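Local coordinates for uncharacterized protein (Capnocytophaga ochracea, PDB 4W9R) that is of unknown function but has the alpha/beta-hydrolase fold of a putative esterase, followed by a helical C-terminal region, at residues I6-S11 with Q19-Y24; S12-R17 with F95-S100; L41-L46 with G70-K75; E77-V82 with E123-L128; K117-S122 with N142-L147. One frame throughout, in Å; residues are numbered along the deposited sequence. Where two conformers were deposited one is given.

Contact 1. Residues I6-S11 with Q19-Y24; sequences ISETFS and QKIGIY
I6, E8 and F10 each exchange a pair of backbone hydrogen bonds with I23, I21 and Q19, forming the N-terminal antiparallel beta hairpin that starts the central sheet of the alpha/beta-hydrolase fold. All six bonds join hydrogen-bonded pairs. I21 N reaches E8 O at 2.9 Å, and F10 and Q19 each span 2.8 Å from N to the other's O; the pair at I6 is less straight, with an N-H...O angle of 144° from I23 N to I6 O. S7 with G22 and T9 with K20 are the non-hydrogen-bonded pairs, and across the sheet G22 and K20 bond onward to G70 and Y72. Strand 5-12 is outermost within this chain. E8 points to the same face as I21, I23 and F10, where helix 91-110 packs. Its CG stands between the backbone N and carbonyl carbon (chi1 70°) and lies 3.8 Å from I21 CG1, while OE2 bonds to Y106 OH. Q19 bends at chi2 (61°), and its NE2 returns to K20 O at 3.1 Å, with Y72 O as a second, weak acceptor; OE1 is taken by R17 NE. On the other face S7 OG lies 3.5 Å from K20 CE.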
# COMPACT_ATOMS: atom_id res chain seq x y z
N ILE B 6 -12.90 1.75 15.30
CA ILE B 6 -14.11 2.15 16.00
C ILE B 6 -14.45 3.61 15.74
O ILE B 6 -13.67 4.51 16.05
CB ILE B 6 -13.97 1.94 17.52
CG1 ILE B 6 -13.56 0.49 17.81
CG2 ILE B 6 -15.26 2.29 18.23
CD1 ILE B 6 -14.52 -0.54 17.27
N SER B 7 -15.63 3.84 15.17
CA SER B 7 -16.07 5.18 14.84
C SER B 7 -16.77 5.85 16.02
O SER B 7 -17.57 5.23 16.71
CB SER B 7 -17.00 5.15 13.63
OG SER B 7 -17.37 6.46 13.23
N GLU B 8 -16.45 7.12 16.25
CA GLU B 8 -17.10 7.90 17.29
C GLU B 8 -17.09 9.38 16.93
O GLU B 8 -16.34 9.81 16.06
CB GLU B 8 -16.42 7.68 18.64
CG GLU B 8 -15.02 8.28 18.76
CD GLU B 8 -14.38 7.99 20.10
OE1 GLU B 8 -14.72 6.97 20.73
OE2 GLU B 8 -13.52 8.79 20.54
N THR B 9 -17.94 10.15 17.59
CA THR B 9 -17.98 11.59 17.37
C THR B 9 -17.21 12.33 18.45
O THR B 9 -17.31 12.00 19.64
CB THR B 9 -19.42 12.12 17.32
OG1 THR B 9 -20.13 11.73 18.50
CG2 THR B 9 -20.15 11.58 16.10
N PHE B 10 -16.43 13.32 18.04
CA PHE B 10 -15.69 14.16 18.98
C PHE B 10 -16.29 15.56 18.98
O PHE B 10 -16.44 16.18 17.93
CB PHE B 10 -14.21 14.21 18.60
CG PHE B 10 -13.37 15.03 19.54
CD1 PHE B 10 -13.13 16.37 19.29
CD2 PHE B 10 -12.81 14.46 20.67
CE1 PHE B 10 -12.36 17.13 20.15
CE2 PHE B 10 -12.04 15.21 21.53
CZ PHE B 10 -11.81 16.55 21.27
N SER B 11 -16.63 16.05 20.17
CA SER B 11 -17.18 17.39 20.28
C SER B 11 -16.05 18.40 20.37
O SER B 11 -15.24 18.37 21.31
CB SER B 11 -18.10 17.51 21.50
OG SER B 11 -19.25 16.69 21.34
N GLN B 19 -17.39 16.16 15.32
CA GLN B 19 -16.53 15.70 14.24
C GLN B 19 -16.37 14.19 14.26
O GLN B 19 -15.96 13.61 15.27
CB GLN B 19 -15.16 16.37 14.34
CG GLN B 19 -14.16 15.88 13.30
CD GLN B 19 -14.62 16.14 11.88
OE1 GLN B 19 -15.04 17.25 11.55
NE2 GLN B 19 -14.54 15.12 11.04
N LYS B 20 -16.70 13.55 13.15
CA LYS B 20 -16.54 12.10 13.04
C LYS B 20 -15.06 11.74 13.00
O LYS B 20 -14.30 12.25 12.17
CB LYS B 20 -17.25 11.56 11.80
CG LYS B 20 -17.11 10.05 11.63
CD LYS B 20 -17.78 9.56 10.36
CE LYS B 20 -17.55 8.06 10.17
NZ LYS B 20 -18.17 7.56 8.91
N ILE B 21 -14.66 10.86 13.91
CA ILE B 21 -13.31 10.33 13.95
C ILE B 21 -13.38 8.82 14.12
O ILE B 21 -14.45 8.27 14.39
CB ILE B 21 -12.47 10.92 15.10
CG1 ILE B 21 -13.05 10.51 16.46
CG2 ILE B 21 -12.36 12.43 14.98
CD1 ILE B 21 -12.23 10.98 17.64
N GLY B 22 -12.25 8.15 13.96
CA GLY B 22 -12.22 6.73 14.23
C GLY B 22 -10.86 6.33 14.75
O GLY B 22 -9.85 6.99 14.49
N ILE B 23 -10.83 5.22 15.48
CA ILE B 23 -9.66 4.85 16.26
C ILE B 23 -9.30 3.39 16.06
O ILE B 23 -10.13 2.50 16.25
CB ILE B 23 -9.89 5.09 17.77
CG1 ILE B 23 -10.24 6.56 18.04
CG2 ILE B 23 -8.65 4.68 18.56
CD1 ILE B 23 -10.53 6.85 19.49
N TYR B 24 -8.06 3.15 15.66
CA TYR B 24 -7.55 1.80 15.60
C TYR B 24 -6.69 1.50 16.82
O TYR B 24 -5.76 2.25 17.13
CB TYR B 24 -6.74 1.56 14.32
CG TYR B 24 -5.94 0.28 14.37
CD1 TYR B 24 -6.57 -0.95 14.23
CD2 TYR B 24 -4.57 0.30 14.59
CE1 TYR B 24 -5.84 -2.13 14.29
CE2 TYR B 24 -3.84 -0.87 14.65
CZ TYR B 24 -4.48 -2.08 14.50
OH TYR B 24 -3.76 -3.25 14.56

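Contact 2. Residues S12-R17 with F95-S100; sequences SGRLNR and FFEFVS
L15 wedges against F98 and F95, setting the turn of the first hairpin on the side of helix 91-110. Its two methyls divide the work. CD1 comes down over one face of the F98 ring, 3.7 Å from the centroid and 15° off the normal, a CH-pi contact; CD2 lies beside the backbone of F95, 3.8 Å from its CA. The L15 and F98 side chains cross at about a right angle. On its other flank CD1 also lies over the guanidinium of R17, whose NH2 forms a salt bridge with D78. S12 approaches the same F98 ring obliquely, OG 3.3 Å from CD1. That hydroxyl accepts from L15 N at 3.1 Å, an ST motif within the turn, and is also bonded to E102 OE1, while E102 OE2 receives R14 N. N16 and R17 both face S12, a G1 beta bulge that closes the turn. R14 stretches from CG to NE across E97 at about a right angle. Its NE bonds E97 OE1 at 3.2 Å, reaching the anti side of the carboxylate 27° out of its plane, with the two planar groups 54° apart. The backbone E97 O lies over one face of the same guanidinium. The contact is thus divided: a leucine-phenylalanine centre turns inward, and a single-bond salt bridge lies at the more exposed margin, where solvent would probably weaken its electrostatic gain.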
# COMPACT_ATOMS: atom_id res chain seq x y z
N SER B 12 -15.98 19.30 19.40
CA SER B 12 -14.89 20.25 19.31
C SER B 12 -15.37 21.67 19.61
O SER B 12 -16.35 22.13 19.04
CB SER B 12 -14.24 20.19 17.93
OG SER B 12 -13.22 21.17 17.80
N GLY B 13 -14.66 22.34 20.51
CA GLY B 13 -14.99 23.71 20.84
C GLY B 13 -14.56 24.66 19.74
O GLY B 13 -15.26 25.62 19.42
N ARG B 14 -13.40 24.38 19.15
CA ARG B 14 -12.86 25.21 18.09
C ARG B 14 -13.63 25.05 16.78
O ARG B 14 -13.87 26.03 16.07
CB ARG B 14 -11.38 24.89 17.87
CG ARG B 14 -10.46 25.48 18.92
CD ARG B 14 -9.04 24.96 18.77
NE ARG B 14 -8.08 25.70 19.58
CZ ARG B 14 -7.83 25.45 20.86
NH1 ARG B 14 -6.94 26.18 21.51
NH2 ARG B 14 -8.46 24.46 21.48
N LEU B 15 -14.01 23.82 16.46
CA LEU B 15 -14.77 23.55 15.24
C LEU B 15 -16.25 23.85 15.42
O LEU B 15 -16.97 24.03 14.44
CB LEU B 15 -14.58 22.10 14.80
CG LEU B 15 -13.19 21.75 14.26
CD1 LEU B 15 -13.13 20.28 13.87
CD2 LEU B 15 -12.86 22.64 13.08
N ASN B 16 -16.69 23.90 16.68
CA ASN B 16 -18.09 24.14 17.02
C ASN B 16 -19.03 23.15 16.35
O ASN B 16 -20.13 23.50 15.92
CB ASN B 16 -18.49 25.57 16.64
CG ASN B 16 -18.96 26.37 17.83
OD1 ASN B 16 -19.53 25.82 18.78
ND2 ASN B 16 -18.73 27.67 17.80
N ARG B 17 -18.59 21.90 16.25
CA ARG B 17 -19.40 20.83 15.66
C ARG B 17 -18.95 19.47 16.17
O ARG B 17 -17.87 19.33 16.74
CB ARG B 17 -19.30 20.87 14.13
CG ARG B 17 -17.95 20.49 13.58
CD ARG B 17 -18.02 20.23 12.08
NE ARG B 17 -16.74 19.82 11.52
CZ ARG B 17 -15.91 20.63 10.86
NH1 ARG B 17 -16.24 21.89 10.66
NH2 ARG B 17 -14.76 20.16 10.40
N PHE B 95 -9.38 24.25 12.47
CA PHE B 95 -9.13 22.83 12.25
C PHE B 95 -7.70 22.47 12.63
O PHE B 95 -7.45 21.44 13.25
CB PHE B 95 -9.40 22.45 10.79
CG PHE B 95 -9.19 20.99 10.49
CD1 PHE B 95 -10.19 20.07 10.75
CD2 PHE B 95 -7.99 20.54 9.96
CE1 PHE B 95 -10.01 18.73 10.48
CE2 PHE B 95 -7.80 19.20 9.69
CZ PHE B 95 -8.81 18.29 9.95
N PHE B 96 -6.77 23.34 12.24
CA PHE B 96 -5.36 23.16 12.54
C PHE B 96 -5.12 22.96 14.04
O PHE B 96 -4.42 22.04 14.45
CB PHE B 96 -4.55 24.36 12.03
CG PHE B 96 -3.07 24.23 12.22
CD1 PHE B 96 -2.32 23.41 11.39
CD2 PHE B 96 -2.42 24.94 13.22
CE1 PHE B 96 -0.96 23.29 11.56
CE2 PHE B 96 -1.06 24.83 13.39
CZ PHE B 96 -0.32 24.00 12.56
N GLU B 97 -5.73 23.83 14.85
CA GLU B 97 -5.57 23.77 16.30
C GLU B 97 -6.43 22.69 16.93
O GLU B 97 -6.11 22.17 18.00
CB GLU B 97 -5.88 25.13 16.93
CG GLU B 97 -4.94 26.25 16.49
CD GLU B 97 -5.19 27.54 17.24
OE1 GLU B 97 -5.73 27.49 18.36
OE2 GLU B 97 -4.83 28.62 16.71
N PHE B 98 -7.53 22.34 16.27
CA PHE B 98 -8.40 21.26 16.73
C PHE B 98 -7.61 19.95 16.86
O PHE B 98 -7.78 19.21 17.82
CB PHE B 98 -9.59 21.07 15.78
CG PHE B 98 -10.09 19.65 15.71
CD1 PHE B 98 -10.81 19.10 16.75
CD2 PHE B 98 -9.84 18.88 14.58
CE1 PHE B 98 -11.26 17.79 16.68
CE2 PHE B 98 -10.30 17.58 14.50
CZ PHE B 98 -11.01 17.03 15.56
N VAL B 99 -6.75 19.69 15.88
CA VAL B 99 -5.91 18.50 15.91
C VAL B 99 -4.90 18.57 17.05
O VAL B 99 -4.78 17.64 17.84
CB VAL B 99 -5.17 18.30 14.57
CG1 VAL B 99 -4.28 17.07 14.63
CG2 VAL B 99 -6.15 18.21 13.42
N SER B 100 -4.19 19.69 17.12
CA SER B 100 -3.15 19.89 18.13
C SER B 100 -3.67 19.98 19.55
O SER B 100 -3.23 19.24 20.43
CB SER B 100 -2.35 21.16 17.82
OG SER B 100 -1.54 21.00 16.67

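Contact 3. Residues L41-L46 with G70-K75; sequences LNAETL and GVYEPK
E44 reaches over the start of the loop after strand 67-71 and binds E73 through its carboxylate. By hydrogen bond, E73 N gives to E44 OE1 at 2.7 Å, meeting the oxygen from above the carboxylate plane, 49° out of it. A bend at chi2 (-82°) turns the E44 side chain there. The second oxygen, OE2, accepts from water 1 at 3.0 Å, and this water also donates to P74 O, so the carboxylate binds the loop both directly and through solvent. A43 N makes a weak bond to V71 O at 3.3 Å. Among ring contacts, the CB of A43 sits over the centre of the Y72 ring, 4.1 Å from the centroid and only 6° off the normal; K20 makes a cation-pi contact with the opposite face. The remaining contacts are van der Waals. A43 CB also packs on G70 CA at 3.6 Å, L41 CD2 approaches V71 CG2 at 4.3 Å, and the P74 ring lies against L41 O, with CD the nearer atom. T45 and L46, on the next turn, pack on F60 and Y56 of the second subunit. The contact lies within the beta-alpha-beta unit 35-40, 43-59, 67-71, at the C-terminal ends of its two parallel strands. In alpha/beta hydrolases the loop after the strand equivalent to 35-40 commonly supplies the oxyanion hole; here N42 OD1 lies by S122 N, close to that region.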
# COMPACT_ATOMS: atom_id res chain seq x y z
N LEU B 41 -5.75 12.83 8.65
CA LEU B 41 -6.72 13.90 8.40
C LEU B 41 -7.68 13.58 7.26
O LEU B 41 -8.80 14.10 7.21
CB LEU B 41 -5.98 15.20 8.11
CG LEU B 41 -4.90 15.58 9.12
CD1 LEU B 41 -4.25 16.90 8.74
CD2 LEU B 41 -5.49 15.65 10.52
N ASN B 42 -7.22 12.75 6.34
CA ASN B 42 -7.91 12.40 5.10
C ASN B 42 -8.75 11.13 5.20
O ASN B 42 -9.20 10.60 4.18
CB ASN B 42 -6.92 12.31 3.96
CG ASN B 42 -6.47 13.69 3.49
OD1 ASN B 42 -5.31 14.07 3.66
ND2 ASN B 42 -7.39 14.44 2.91
N ALA B 43 -8.92 10.63 6.42
CA ALA B 43 -9.23 9.23 6.71
C ALA B 43 -10.35 8.57 5.90
O ALA B 43 -10.36 7.35 5.76
CB ALA B 43 -9.56 9.10 8.19
N GLU B 44 -11.30 9.35 5.38
CA GLU B 44 -12.34 8.76 4.53
C GLU B 44 -11.73 7.93 3.38
O GLU B 44 -12.33 6.97 2.90
CB GLU B 44 -13.27 9.84 3.96
CG GLU B 44 -12.62 10.80 2.97
CD GLU B 44 -11.85 11.93 3.65
OE1 GLU B 44 -11.86 11.99 4.90
OE2 GLU B 44 -11.25 12.75 2.93
N THR B 45 -10.52 8.31 2.97
CA THR B 45 -9.75 7.55 1.98
C THR B 45 -8.55 6.85 2.61
O THR B 45 -8.43 5.63 2.55
CB THR B 45 -9.27 8.45 0.82
OG1 THR B 45 -8.60 9.60 1.35
CG2 THR B 45 -10.45 8.91 -0.02
N LEU B 46 -7.64 7.64 3.18
CA LEU B 46 -6.35 7.14 3.67
C LEU B 46 -6.36 6.22 4.90
O LEU B 46 -5.38 5.51 5.13
CB LEU B 46 -5.44 8.34 3.99
CG LEU B 46 -5.01 9.19 2.80
CD1 LEU B 46 -4.06 10.29 3.25
CD2 LEU B 46 -4.37 8.33 1.73
N GLY B 70 -8.07 8.51 12.80
CA GLY B 70 -8.44 9.23 11.60
C GLY B 70 -9.47 10.33 11.82
O GLY B 70 -10.29 10.26 12.73
N VAL B 71 -9.44 11.33 10.95
CA VAL B 71 -10.44 12.39 10.94
C VAL B 71 -11.23 12.30 9.64
O VAL B 71 -10.67 12.51 8.56
CB VAL B 71 -9.81 13.79 11.08
CG1 VAL B 71 -10.88 14.87 11.05
CG2 VAL B 71 -8.98 13.88 12.35
N TYR B 72 -12.51 11.98 9.74
CA TYR B 72 -13.30 11.67 8.55
C TYR B 72 -13.95 12.89 7.91
O TYR B 72 -14.68 13.64 8.56
CB TYR B 72 -14.37 10.64 8.89
CG TYR B 72 -13.82 9.25 9.09
CD1 TYR B 72 -13.41 8.82 10.35
CD2 TYR B 72 -13.71 8.36 8.03
CE1 TYR B 72 -12.91 7.55 10.54
CE2 TYR B 72 -13.20 7.09 8.21
CZ TYR B 72 -12.80 6.69 9.46
OH TYR B 72 -12.30 5.42 9.64
N GLU B 73 -13.66 13.07 6.62
CA GLU B 73 -14.27 14.09 5.78
C GLU B 73 -14.29 15.49 6.38
O GLU B 73 -15.36 16.02 6.69
CB GLU B 73 -15.70 13.67 5.42
CG GLU B 73 -15.77 12.50 4.45
CD GLU B 73 -17.19 12.15 4.06
OE1 GLU B 73 -18.08 12.18 4.94
OE2 GLU B 73 -17.43 11.85 2.87
N PRO B 74 -13.11 16.11 6.53
CA PRO B 74 -13.10 17.52 6.92
C PRO B 74 -13.54 18.38 5.74
O PRO B 74 -13.34 17.99 4.60
CB PRO B 74 -11.63 17.77 7.28
CG PRO B 74 -10.88 16.79 6.45
CD PRO B 74 -11.75 15.57 6.35
N LYS B 75 -14.13 19.54 6.02
CA LYS B 75 -14.57 20.43 4.96
C LYS B 75 -13.38 21.03 4.23
O LYS B 75 -12.27 21.09 4.77
CB LYS B 75 -15.46 21.54 5.53
CG LYS B 75 -16.71 21.03 6.23
CD LYS B 75 -17.53 22.18 6.79
CE LYS B 75 -18.79 21.68 7.48
NZ LYS B 75 -19.67 20.93 6.54
O HOH W 1 -11.56 15.71 3.03

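Contact 4. Residues E77-V82 with E123-L128; sequences EDVTVV and EEAGFL
V79 lies in the notch between E124, A125 and L128, at the heart of a largely apolar contact. Its CG1 packs 3.7 Å from A125 CB, and CG2 lies 3.8 Å from E124 CB. L128 closes the notch from the next turn of the helix: its CD2 lies over V79 CA and its CB comes against V79 O. V81 continues the apolar surface. Its CG2 meets L128 CD1 at 3.9 Å, while its CB stands at the edge of the F127 ring, 4.2 Å from CE2 and near the ring plane. F127 also meets F192 and Y131 edge-to-face. No direct hydrogen bond joins the two segments. The polar link is water 2, which accepts from V81 N at 2.7 Å and donates to E124 O at 3.1 Å, in the plane of the F127 ring at its edge. E124 O already takes L128 N in the helix, so the water adds to an occupied carbonyl. T80 lies alongside E124, its OG1 3.6 Å from E124 CG, but that hydroxyl bonds Q76 O, and D78 is turned to R17 rather than to the helix. E123, at the head of the helix, has a positive phi (57°, with psi -130°), and its OE2 holds K221 and N148. This sharp turn from strand 116-122 into helix 123-128 has the form of the nucleophile elbow of alpha/beta hydrolases, with a glutamate probably occupying the position of the usual nucleophile.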
# COMPACT_ATOMS: atom_id res chain seq x y z
N GLU B 77 -12.75 24.11 3.41
CA GLU B 77 -12.27 25.33 4.06
C GLU B 77 -11.48 25.02 5.32
O GLU B 77 -10.71 25.85 5.81
CB GLU B 77 -13.44 26.26 4.39
CG GLU B 77 -14.05 26.95 3.18
CD GLU B 77 -15.21 27.85 3.55
OE1 GLU B 77 -15.87 27.59 4.58
OE2 GLU B 77 -15.46 28.84 2.82
N ASP B 78 -11.66 23.81 5.86
CA ASP B 78 -10.94 23.40 7.06
C ASP B 78 -9.48 23.07 6.76
O ASP B 78 -8.59 23.42 7.54
CB ASP B 78 -11.61 22.18 7.70
CG ASP B 78 -12.95 22.52 8.33
OD1 ASP B 78 -13.17 23.70 8.68
OD2 ASP B 78 -13.78 21.59 8.49
N VAL B 79 -9.23 22.37 5.66
CA VAL B 79 -7.89 21.91 5.34
C VAL B 79 -7.12 22.80 4.36
O VAL B 79 -5.98 22.49 4.01
CB VAL B 79 -7.93 20.48 4.76
CG1 VAL B 79 -8.48 19.51 5.79
CG2 VAL B 79 -8.76 20.45 3.49
N THR B 80 -7.73 23.89 3.92
CA THR B 80 -7.12 24.70 2.87
C THR B 80 -6.44 25.96 3.39
O THR B 80 -7.06 26.80 4.05
CB THR B 80 -8.15 25.12 1.81
OG1 THR B 80 -8.71 23.95 1.20
CG2 THR B 80 -7.48 25.97 0.73
N VAL B 81 -5.15 26.09 3.07
CA VAL B 81 -4.40 27.30 3.36
C VAL B 81 -4.46 28.25 2.16
O VAL B 81 -3.96 27.93 1.08
CB VAL B 81 -2.93 26.99 3.68
CG1 VAL B 81 -2.15 28.27 3.93
CG2 VAL B 81 -2.84 26.06 4.89
N VAL B 82 -5.08 29.41 2.35
CA VAL B 82 -5.30 30.34 1.25
C VAL B 82 -4.01 31.04 0.82
O VAL B 82 -3.12 31.27 1.63
CB VAL B 82 -6.35 31.41 1.62
CG1 VAL B 82 -7.70 30.75 1.89
CG2 VAL B 82 -5.90 32.22 2.83
N GLU B 123 -3.30 16.04 -0.35
CA GLU B 123 -3.87 17.21 -1.01
C GLU B 123 -3.75 18.47 -0.15
O GLU B 123 -2.67 18.79 0.34
CB GLU B 123 -5.33 16.96 -1.39
CG GLU B 123 -5.51 16.03 -2.59
CD GLU B 123 -5.28 14.57 -2.25
OE1 GLU B 123 -5.95 14.06 -1.32
OE2 GLU B 123 -4.43 13.93 -2.91
N GLU B 124 -4.86 19.19 0.02
CA GLU B 124 -4.85 20.43 0.79
C GLU B 124 -4.42 20.18 2.24
O GLU B 124 -3.61 20.93 2.79
CB GLU B 124 -6.22 21.10 0.76
CG GLU B 124 -6.61 21.69 -0.59
CD GLU B 124 -7.15 20.65 -1.55
OE1 GLU B 124 -7.38 19.50 -1.12
OE2 GLU B 124 -7.35 20.98 -2.74
N ALA B 125 -4.97 19.14 2.85
CA ALA B 125 -4.60 18.77 4.21
C ALA B 125 -3.13 18.37 4.28
O ALA B 125 -2.47 18.59 5.30
CB ALA B 125 -5.48 17.64 4.71
N GLY B 126 -2.63 17.79 3.20
CA GLY B 126 -1.23 17.41 3.11
C GLY B 126 -0.30 18.60 3.23
O GLY B 126 0.77 18.51 3.82
N PHE B 127 -0.71 19.72 2.65
CA PHE B 127 0.06 20.95 2.75
C PHE B 127 -0.16 21.62 4.10
O PHE B 127 0.76 22.22 4.66
CB PHE B 127 -0.30 21.92 1.62
CG PHE B 127 0.50 23.19 1.63
CD1 PHE B 127 1.85 23.18 1.34
CD2 PHE B 127 -0.10 24.39 1.96
CE1 PHE B 127 2.59 24.35 1.36
CE2 PHE B 127 0.63 25.57 1.98
CZ PHE B 127 1.98 25.54 1.68
N LEU B 128 -1.38 21.51 4.61
CA LEU B 128 -1.72 22.05 5.92
C LEU B 128 -0.87 21.42 7.02
O LEU B 128 -0.49 22.08 7.99
CB LEU B 128 -3.20 21.83 6.22
CG LEU B 128 -3.69 22.19 7.63
CD1 LEU B 128 -3.57 23.68 7.86
CD2 LEU B 128 -5.12 21.72 7.84
O HOH W 2 -3.74 23.99 2.16

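Contact 5. Residues K117-S122 with N142-L147; sequences KGVIAS and NMIVSL
K117 opens the pairing through its carbonyl, which accepts N142 N at 2.9 Å, while its own NZ turns to T140 O. G118 lies under selenomethionine M143: with CG anti to the backbone N (chi1 -177°) and a bend at chi3 (82°), that side chain lays its CE 3.6 Å from G118 CA. V119 N gives to M143 O at 2.8 Å and V119 O receives V145 N at 2.9 Å, the latter running almost straight out from the carbonyl. V119 CG1 lies beside I144 CG1 at 4.0 Å, both on the face shared with A121 and S146. The two strands run parallel, 7° apart, as the inner strands of the alpha/beta-hydrolase sheet do, joined by helix 123-128 in a beta-alpha-beta unit. I120 faces the other way, with CG1 alongside V145 CB at 4.0 Å and CG2 approaching L147 CD1 as the two side chains cross obliquely; helix 217-232 packs on this face through C232, A228 and I225. A121 N bonds V145 O at 3.2 Å and A121 O takes L147 N at 3.0 Å, in the carbonyl plane. S122 ends the strand with CB against L147 O, its side chain on the face of I120 and near K221.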
# COMPACT_ATOMS: atom_id res chain seq x y z
N LYS B 117 4.53 10.87 17.85
CA LYS B 117 3.21 11.15 17.31
C LYS B 117 3.33 11.66 15.88
O LYS B 117 3.93 12.70 15.63
CB LYS B 117 2.48 12.18 18.18
CG LYS B 117 2.17 11.69 19.59
CD LYS B 117 1.69 12.82 20.49
CE LYS B 117 2.83 13.41 21.31
NZ LYS B 117 3.90 14.02 20.46
N GLY B 118 2.78 10.90 14.93
CA GLY B 118 2.84 11.30 13.53
C GLY B 118 1.54 11.85 12.97
O GLY B 118 0.48 11.73 13.58
N VAL B 119 1.63 12.43 11.78
CA VAL B 119 0.44 12.91 11.07
C VAL B 119 0.57 12.61 9.57
O VAL B 119 1.59 12.90 8.95
CB VAL B 119 0.20 14.42 11.30
CG1 VAL B 119 1.43 15.24 10.92
CG2 VAL B 119 -1.02 14.89 10.53
N ILE B 120 -0.48 12.03 9.00
CA ILE B 120 -0.51 11.71 7.58
C ILE B 120 -1.68 12.42 6.91
O ILE B 120 -2.81 12.34 7.38
CB ILE B 120 -0.62 10.20 7.34
CG1 ILE B 120 0.54 9.46 8.01
CG2 ILE B 120 -0.65 9.90 5.85
CD1 ILE B 120 0.50 7.96 7.81
N ALA B 121 -1.40 13.12 5.82
CA ALA B 121 -2.43 13.85 5.10
C ALA B 121 -2.13 13.95 3.62
O ALA B 121 -0.98 13.77 3.20
CB ALA B 121 -2.61 15.23 5.70
N SER B 122 -3.15 14.23 2.82
CA SER B 122 -2.99 14.37 1.38
C SER B 122 -3.70 15.61 0.85
O SER B 122 -4.57 16.17 1.51
CB SER B 122 -3.51 13.12 0.66
OG SER B 122 -4.91 12.99 0.81
N ASN B 142 6.17 14.56 15.53
CA ASN B 142 7.56 14.29 15.21
C ASN B 142 7.69 13.65 13.84
O ASN B 142 8.78 13.49 13.31
CB ASN B 142 8.19 13.40 16.28
CG ASN B 142 7.82 13.83 17.68
OD1 ASN B 142 7.09 13.13 18.38
ND2 ASN B 142 8.32 14.99 18.09
N MSE B 143 6.54 13.28 13.28
CA MSE B 143 6.48 12.65 11.97
C MSE B 143 5.42 13.33 11.11
O MSE B 143 4.25 13.39 11.48
CB MSE B 143 6.17 11.16 12.11
CG MSE B 143 6.16 10.41 10.79
SE MSE B 143 5.43 8.60 10.95
CE MSE B 143 3.52 9.01 10.87
N ILE B 144 5.85 13.86 9.97
CA ILE B 144 4.93 14.51 9.05
C ILE B 144 5.02 13.88 7.66
O ILE B 144 6.08 13.89 7.03
CB ILE B 144 5.20 16.02 8.94
CG1 ILE B 144 5.08 16.68 10.32
CG2 ILE B 144 4.25 16.67 7.95
CD1 ILE B 144 5.36 18.16 10.32
N VAL B 145 3.91 13.31 7.20
CA VAL B 145 3.86 12.71 5.88
C VAL B 145 2.89 13.48 4.99
O VAL B 145 1.68 13.45 5.20
CB VAL B 145 3.45 11.23 5.94
CG1 VAL B 145 3.43 10.63 4.55
CG2 VAL B 145 4.39 10.46 6.84
N SER B 146 3.43 14.18 4.00
CA SER B 146 2.63 14.99 3.09
C SER B 146 2.54 14.32 1.73
O SER B 146 3.52 14.26 0.99
CB SER B 146 3.22 16.39 2.97
OG SER B 146 2.44 17.21 2.12
N LEU B 147 1.35 13.83 1.39
CA LEU B 147 1.17 13.06 0.16
C LEU B 147 0.39 13.86 -0.89
O LEU B 147 -0.76 14.20 -0.67
CB LEU B 147 0.44 11.75 0.46
CG LEU B 147 1.10 10.86 1.50
CD1 LEU B 147 0.20 9.70 1.84
CD2 LEU B 147 2.46 10.37 1.01

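How the contacts relate
Contacts 4 and 5 are the most buried; contacts 1, 2 and 3 are partly exposed. Contacts 1 and 5 are both strand pairs of one sheet, contact 1 an antiparallel hairpin at its margin and contact 5 a parallel pair inside it, about 19 Å apart between centres. Contact 3 touches both, through G22 with G70 and L41 with I120. Contact 2 sets the hairpin turn against helix 91-110 and contact 4 sets 77-82 against helix 123-128; they share the R17-D78 salt bridge and L128 against F95 and F96. Backbone bonds dominate contacts 1 and 5, an ion pair and CH-pi packing contact 2, a carboxylate and a water contact 3, apolar packing contact 4.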